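Local coordinates for putative methyltransferase (Emericella variicolor, PDB 7DMB), which probably transfers methyl groups from S-adenosylmethionine as a trans-acting partner of a polyketide synthase in calbistrin biosynthesis, at residues 47-52 and 184-189. Sequence-based numbering, arbitrary orientation.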
# COMPACT_ATOMS: atom_id res chain seq x y z
N GLN A 47 16.67 12.71 3.91
CA GLN A 47 16.50 13.72 2.88
C GLN A 47 15.77 13.18 1.65
O GLN A 47 15.38 13.97 0.78
CB GLN A 47 17.85 14.29 2.45
CG GLN A 47 18.19 15.62 3.11
CD GLN A 47 18.59 15.44 4.56
OE1 GLN A 47 17.96 15.99 5.47
NE2 GLN A 47 19.63 14.64 4.79
N LEU A 48 15.57 11.87 1.56
CA LEU A 48 15.08 11.25 0.33
C LEU A 48 13.75 10.53 0.48
O LEU A 48 12.94 10.57 -0.45
CB LEU A 48 16.14 10.26 -0.19
CG LEU A 48 17.50 10.91 -0.44
CD1 LEU A 48 18.54 9.84 -0.73
CD2 LEU A 48 17.40 11.91 -1.60
N LEU A 49 13.52 9.86 1.61
CA LEU A 49 12.26 9.18 1.92
C LEU A 49 11.89 9.59 3.35
O LEU A 49 12.58 9.20 4.29
CB LEU A 49 12.38 7.65 1.81
CG LEU A 49 12.92 6.98 0.52
CD1 LEU A 49 13.28 5.49 0.75
CD2 LEU A 49 11.92 7.12 -0.63
N HIS A 50 10.84 10.38 3.51
CA HIS A 50 10.46 10.83 4.85
C HIS A 50 8.96 11.08 4.88
O HIS A 50 8.30 11.11 3.84
CB HIS A 50 11.23 12.10 5.25
CG HIS A 50 10.97 13.27 4.37
ND1 HIS A 50 9.85 14.07 4.50
CD2 HIS A 50 11.69 13.79 3.33
CE1 HIS A 50 9.89 15.02 3.58
NE2 HIS A 50 10.99 14.87 2.86
N PRO A 51 8.38 11.24 6.08
CA PRO A 51 6.96 11.61 6.15
C PRO A 51 6.73 13.01 5.58
O PRO A 51 7.60 13.88 5.65
CB PRO A 51 6.66 11.57 7.66
CG PRO A 51 7.73 10.69 8.26
CD PRO A 51 8.95 10.98 7.41
N THR A 52 5.55 13.20 5.00
CA THR A 52 5.18 14.52 4.53
C THR A 52 4.65 15.42 5.64
O THR A 52 4.71 16.64 5.51
CB THR A 52 4.16 14.43 3.39
OG1 THR A 52 2.90 13.96 3.88
CG2 THR A 52 4.64 13.47 2.31
N SER A 184 3.91 9.82 2.51
CA SER A 184 5.33 9.59 2.23
C SER A 184 5.83 10.60 1.21
O SER A 184 5.17 10.84 0.19
CB SER A 184 5.57 8.18 1.67
OG SER A 184 5.09 7.16 2.52
N GLU A 185 6.97 11.20 1.50
CA GLU A 185 7.68 12.04 0.54
C GLU A 185 8.77 11.19 -0.12
O GLU A 185 9.78 10.87 0.51
CB GLU A 185 8.28 13.26 1.24
CG GLU A 185 8.84 14.30 0.27
CD GLU A 185 7.85 14.66 -0.82
OE1 GLU A 185 6.95 15.46 -0.53
OE2 GLU A 185 7.96 14.14 -1.95
N VAL A 186 8.54 10.79 -1.38
CA VAL A 186 9.48 9.94 -2.11
C VAL A 186 10.08 10.64 -3.32
O VAL A 186 10.94 10.05 -3.99
CB VAL A 186 8.85 8.59 -2.54
CG1 VAL A 186 8.10 7.92 -1.40
CG2 VAL A 186 7.95 8.75 -3.75
N ARG A 187 9.67 11.87 -3.62
CA ARG A 187 10.13 12.57 -4.82
C ARG A 187 11.62 12.94 -4.79
O ARG A 187 12.27 12.94 -5.85
CB ARG A 187 9.28 13.83 -5.06
CG ARG A 187 7.81 13.52 -5.31
CD ARG A 187 6.95 14.77 -5.37
NE ARG A 187 6.80 15.39 -4.06
CZ ARG A 187 6.28 16.60 -3.86
NH1 ARG A 187 5.85 17.31 -4.90
NH2 ARG A 187 6.21 17.10 -2.63
N PRO A 188 12.20 13.30 -3.63
CA PRO A 188 13.66 13.52 -3.62
C PRO A 188 14.45 12.28 -3.99
O PRO A 188 15.47 12.40 -4.68
CB PRO A 188 13.94 13.98 -2.19
CG PRO A 188 12.65 14.56 -1.72
CD PRO A 188 11.58 13.75 -2.37
N LEU A 189 14.02 11.08 -3.56
CA LEU A 189 14.72 9.87 -3.98
C LEU A 189 14.61 9.68 -5.49
O LEU A 189 15.60 9.37 -6.17
CB LEU A 189 14.17 8.64 -3.28
CG LEU A 189 14.80 7.35 -3.82
CD1 LEU A 189 16.29 7.36 -3.53
CD2 LEU A 189 14.16 6.06 -3.27
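Leu-49 and Leu-189 meet through their methyl ends, CD2 to CD2 at 3.6 Å, the two side chains slanting across one another. The same Leu-49 methyl also lies against CB and CG1 of Val-186, and Phe-309 of strand 306-313 packs on all three residues. Leu-48 extends the apolar patch, setting CB beside CB of Leu-189 and CD2 against the backbone carbonyl and CB of Pro-188. Its own carbonyl takes a weak bond from Leu-189 N, in the first turn of helix 187-196.

Farther along, His-50 and Glu-185 form an antiparallel hydrogen-bonded pair. Glu-185 N donates almost straight down the carbonyl of His-50 O at 2.7 Å, whereas the return bond from His-50 N to Glu-185 O is longer, 3.2 Å. On the face carrying both side chains, Glu-185 CB sits over the imidazole, 3.6 Å from its centroid and offset toward CE1, a CH-pi contact, with CG next to NE2. Away from the ring, Thr-52 CG2 reaches Ser-184 C at 3.3 Å, while its hydroxyl bonds Ser-182 O.

At the polar edge, CG anti to the backbone N (chi1 -171°) and a bend at chi2 bring the Glu-185 carboxylate to the helix start. There OE2 takes Arg-187 N on its anti lone pair, a capping bond, and NE on its syn side at 2.7 Å, while NH2 completes the side-on grip at OE1; NH1 makes a second salt bridge, to Glu-218. This two-stranded antiparallel ribbon, running into a capped helix, packs on strands 306-313 and 375-382 (Asn-377, Leu-379) of the 3-2-1-4-5-7-6 sheet typical of class I methyltransferases.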